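Local coordinates for lectin-like protein (Entamoeba histolytica HM-1:IMSS-A, PDB 5ZBT) that is of unknown function but, as a legume lectin-like domain of an ERGIC-53-like membrane protein, may bind D-mannose, at residues 173-176 and 181-184; 78-83 and 204-209. All coordinates share one frame; numbering follows the deposited sequence.

How the contacts relate
Both contacts belong to the legume lectin-like beta sandwich, and their centres lie about 10 Å apart. Contact 1 is lateral, pairing two strands within one sheet; contact 2 runs across the sandwich, from that sheet to the one facing it. Strand 170-176 lies between strands 181-188 and 80-90, so the two contacts meet along its other edge: probable backbone hydrogen bonds run from L82 N to I173 O (2.8 Å) and from Y175 N to F80 O (3.0 Å). Along the sequence, the hairpin of contact 1 falls between the two distant segments of contact 2. Y175 of contact 1 also packs its side chain on F80 of contact 2.

Contact 1. Residues 173-176 and 181-184; sequences IKYL and KLII
A beta hairpin of the legume lectin-like sandwich brings residues 173-176 against 181-184, two antiparallel strands joined by a four-residue connection. Their short axes approach to 4.6 Å. K174 and I183 form one hydrogen-bonded pair, with K174 N to I183 O at 2.8 Å and I183 N to K174 O at 2.7 Å; L176 and K181 form the next, where L176 N reaches K181 O at 2.9 Å and the return bond from K181 N to L176 O is longer, 3.2 Å. All four are nearly straight.

The face bearing I173, Y175, L182 and I184 is apolar and buried, which suits branched aliphatic residues. I173 lies alongside its pair partner I184 and the diagonal L182, sending CG1 to I184 CD1 (4.0 Å) and CG2 to L182 CD1 (4.1 Å). In Y175, CG stands anti to the backbone N (chi1 -177°), which carries the ring across to the partner strand: CD1 comes within 3.2 Å of K181 O, while L182 CA lies in the ring plane at its edge. Tyrosine suits this place because its ring can be buried while its OH hydrogen-bonds to I201 O.

The other face, partly exposed, mixes lysines (K174, K181) with aliphatic L176 and I183. K174 bends at chi3 (-70°), and its CE rests against I183 CG2, using lysine's aliphatic stem, while NZ makes a long, weak ion pair with E185. Strand 80-90 flanks 170-176 on its far edge, and strand 191-198 pairs with 181-188 through backbone hydrogen bonds of L182 with I198 and of I184 with I196.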
# COMPACT_ATOMS: atom_id res chain seq x y z
N ILE A 173 -8.35 2.60 -2.47
CA ILE A 173 -7.71 3.42 -3.50
C ILE A 173 -8.60 3.41 -4.74
O ILE A 173 -8.76 2.37 -5.38
CB ILE A 173 -6.30 2.90 -3.82
CG1 ILE A 173 -5.39 3.02 -2.60
CG2 ILE A 173 -5.70 3.63 -5.03
CD1 ILE A 173 -4.27 2.01 -2.60
N LYS A 174 -9.19 4.56 -5.07
CA LYS A 174 -10.13 4.68 -6.18
C LYS A 174 -9.59 5.67 -7.19
O LYS A 174 -9.21 6.78 -6.83
CB LYS A 174 -11.51 5.16 -5.70
CG LYS A 174 -12.31 4.19 -4.86
CD LYS A 174 -13.79 4.64 -4.81
CE LYS A 174 -13.98 5.92 -3.98
NZ LYS A 174 -15.40 6.42 -3.93
N TYR A 175 -9.61 5.30 -8.47
CA TYR A 175 -9.20 6.21 -9.53
C TYR A 175 -10.24 6.22 -10.65
O TYR A 175 -10.60 5.16 -11.18
CB TYR A 175 -7.83 5.83 -10.07
CG TYR A 175 -7.29 6.77 -11.14
CD1 TYR A 175 -7.01 8.10 -10.84
CD2 TYR A 175 -7.04 6.32 -12.44
CE1 TYR A 175 -6.49 8.96 -11.79
CE2 TYR A 175 -6.51 7.18 -13.41
CZ TYR A 175 -6.25 8.49 -13.08
OH TYR A 175 -5.73 9.35 -14.02
N LEU A 176 -10.71 7.40 -11.01
CA LEU A 176 -11.60 7.57 -12.16
C LEU A 176 -10.78 8.11 -13.32
O LEU A 176 -10.22 9.21 -13.23
CB LEU A 176 -12.76 8.51 -11.82
CG LEU A 176 -13.43 8.15 -10.50
CD1 LEU A 176 -14.43 9.22 -10.09
CD2 LEU A 176 -14.09 6.80 -10.62
N LYS A 181 -9.18 11.63 -11.38
CA LYS A 181 -9.42 11.86 -9.96
C LYS A 181 -9.03 10.62 -9.18
O LYS A 181 -9.52 9.52 -9.45
CB LYS A 181 -10.89 12.20 -9.71
CG LYS A 181 -11.10 13.02 -8.47
CD LYS A 181 -12.44 12.72 -7.87
CE LYS A 181 -13.45 13.81 -8.10
NZ LYS A 181 -14.60 13.62 -7.14
N LEU A 182 -8.14 10.81 -8.21
CA LEU A 182 -7.74 9.76 -7.28
C LEU A 182 -8.37 10.04 -5.92
O LEU A 182 -8.32 11.17 -5.44
CB LEU A 182 -6.22 9.67 -7.18
CG LEU A 182 -5.69 8.64 -6.19
CD1 LEU A 182 -5.75 7.27 -6.81
CD2 LEU A 182 -4.27 8.99 -5.79
N ILE A 183 -8.95 9.02 -5.31
CA ILE A 183 -9.61 9.14 -4.02
C ILE A 183 -9.07 8.05 -3.11
O ILE A 183 -9.04 6.87 -3.50
CB ILE A 183 -11.14 9.05 -4.14
CG1 ILE A 183 -11.65 10.12 -5.11
CG2 ILE A 183 -11.80 9.20 -2.78
CD1 ILE A 183 -13.16 10.17 -5.22
N ILE A 184 -8.57 8.45 -1.93
CA ILE A 184 -8.12 7.54 -0.89
C ILE A 184 -9.12 7.61 0.25
O ILE A 184 -9.44 8.71 0.74
CB ILE A 184 -6.72 7.89 -0.37
CG1 ILE A 184 -5.74 8.17 -1.52
CG2 ILE A 184 -6.19 6.79 0.53
CD1 ILE A 184 -5.46 7.00 -2.40

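Contact 2. Residues 78-83 and 204-209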
# COMPACT_ATOMS: atom_id res chain seq x y z
N PRO A 78 -8.88 0.33 -16.55
CA PRO A 78 -9.95 1.33 -16.56
C PRO A 78 -10.16 1.85 -15.15
O PRO A 78 -9.39 1.50 -14.25
CB PRO A 78 -11.16 0.55 -17.05
CG PRO A 78 -10.92 -0.82 -16.49
CD PRO A 78 -9.42 -1.05 -16.54
N SER A 79 -11.20 2.65 -14.94
CA SER A 79 -11.49 3.12 -13.59
C SER A 79 -11.55 1.93 -12.65
O SER A 79 -12.15 0.91 -12.97
CB SER A 79 -12.81 3.90 -13.56
OG SER A 79 -12.67 5.05 -14.36
N PHE A 80 -10.85 2.05 -11.53
CA PHE A 80 -10.66 0.89 -10.68
C PHE A 80 -10.76 1.29 -9.23
O PHE A 80 -10.68 2.47 -8.87
CB PHE A 80 -9.31 0.20 -10.94
CG PHE A 80 -8.13 1.07 -10.65
CD1 PHE A 80 -7.58 1.11 -9.37
CD2 PHE A 80 -7.55 1.83 -11.66
CE1 PHE A 80 -6.49 1.90 -9.09
CE2 PHE A 80 -6.44 2.61 -11.40
CZ PHE A 80 -5.90 2.65 -10.10
N GLU A 81 -10.94 0.27 -8.39
CA GLU A 81 -10.88 0.42 -6.95
C GLU A 81 -10.03 -0.73 -6.42
O GLU A 81 -10.27 -1.89 -6.77
CB GLU A 81 -12.28 0.43 -6.33
CG GLU A 81 -12.25 0.15 -4.85
CD GLU A 81 -13.57 0.46 -4.14
OE1 GLU A 81 -14.29 1.40 -4.55
OE2 GLU A 81 -13.86 -0.23 -3.15
N LEU A 82 -9.02 -0.40 -5.61
CA LEU A 82 -8.24 -1.39 -4.89
C LEU A 82 -8.60 -1.33 -3.41
O LEU A 82 -8.74 -0.23 -2.84
CB LEU A 82 -6.74 -1.18 -5.09
CG LEU A 82 -6.27 -0.97 -6.53
CD1 LEU A 82 -4.87 -0.37 -6.58
CD2 LEU A 82 -6.31 -2.28 -7.30
N GLN A 83 -8.76 -2.51 -2.81
CA GLN A 83 -9.07 -2.66 -1.38
C GLN A 83 -8.00 -3.53 -0.74
O GLN A 83 -7.89 -4.72 -1.06
CB GLN A 83 -10.45 -3.28 -1.18
CG GLN A 83 -11.61 -2.39 -1.58
CD GLN A 83 -12.91 -3.15 -1.61
OE1 GLN A 83 -13.02 -4.19 -0.99
NE2 GLN A 83 -13.89 -2.64 -2.34
N PRO A 204 -0.45 6.46 -15.47
CA PRO A 204 -0.12 5.61 -16.63
C PRO A 204 -0.13 4.15 -16.23
O PRO A 204 -0.25 3.83 -15.04
CB PRO A 204 1.29 6.09 -17.01
CG PRO A 204 1.55 7.34 -16.22
CD PRO A 204 0.72 7.21 -14.99
N PRO A 205 0.01 3.22 -17.18
CA PRO A 205 0.17 1.80 -16.81
C PRO A 205 1.20 1.62 -15.69
O PRO A 205 2.21 2.32 -15.64
CB PRO A 205 0.63 1.15 -18.12
CG PRO A 205 0.04 2.02 -19.21
CD PRO A 205 -0.03 3.42 -18.65
N PHE A 206 0.93 0.70 -14.77
CA PHE A 206 1.75 0.62 -13.57
C PHE A 206 1.92 -0.82 -13.09
O PHE A 206 1.11 -1.71 -13.38
CB PHE A 206 1.16 1.47 -12.43
CG PHE A 206 -0.22 1.03 -11.97
CD1 PHE A 206 -1.37 1.60 -12.51
CD2 PHE A 206 -0.36 0.05 -11.00
CE1 PHE A 206 -2.63 1.21 -12.09
CE2 PHE A 206 -1.62 -0.35 -10.58
CZ PHE A 206 -2.76 0.23 -11.12
N TYR A 207 2.98 -1.02 -12.32
CA TYR A 207 3.11 -2.18 -11.45
C TYR A 207 2.59 -1.84 -10.06
O TYR A 207 2.89 -0.77 -9.52
CB TYR A 207 4.56 -2.62 -11.33
CG TYR A 207 5.27 -3.02 -12.61
CD1 TYR A 207 5.27 -4.35 -13.02
CD2 TYR A 207 5.99 -2.09 -13.35
CE1 TYR A 207 5.95 -4.74 -14.17
CE2 TYR A 207 6.67 -2.47 -14.49
CZ TYR A 207 6.64 -3.80 -14.89
OH TYR A 207 7.32 -4.19 -16.02
N LEU A 208 1.84 -2.76 -9.47
CA LEU A 208 1.32 -2.57 -8.12
C LEU A 208 2.32 -3.16 -7.12
O LEU A 208 2.67 -4.34 -7.20
CB LEU A 208 -0.05 -3.24 -7.97
CG LEU A 208 -0.66 -3.01 -6.59
CD1 LEU A 208 -0.93 -1.52 -6.37
CD2 LEU A 208 -1.92 -3.80 -6.43
N GLY A 209 2.77 -2.33 -6.19
CA GLY A 209 3.68 -2.78 -5.15
C GLY A 209 3.10 -2.59 -3.76
O GLY A 209 2.25 -1.72 -3.53
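This is a buried, purely apolar contact between the two facing sheets of a legume lectin-like beta sandwich. Residues 78-83 include the start of strand 80-90 in one sheet, residues 204-209 run on into strand 207-213 of the other, and the backbones stay well apart: even L82 and L208, the nearest pair, have CA atoms 10.2 Å from each other. The space between them is bridged by side chains alone, F80 and L82 from one side and F206 and L208 from the other.

The two phenylalanines approach from opposite directions. Their ring centroids are 5.8 Å apart and the planes are inclined at 46°, an oblique meeting in which F80 CZ touches F206 CE1 at 4.1 Å. Large flat rings suit this layer because each spans about half of the gap between sheets. In both, CG is wedged between N and C of its own backbone (chi1 62°), and each ring edge has in its plane the carbonyl oxygen of a proline two residues earlier: P78 O is 3.2 Å from F80 CD2, and P204 O is 3.6 Å from F206 CD1. The two segments thus enter the core in much the same way.

L102 of strand 97-103 touches both phenylalanines, and Y229 of strand 220-231 packs on F80. E81, on the outer face of its strand, is polar: its OE2 forms a salt bridge with R172. Further along the strands the leucines finish the contact with branched ends, running antiparallel past each other so that a single methyl of each meets the other, L82 CD1 against L208 CD1 at 4.1 Å.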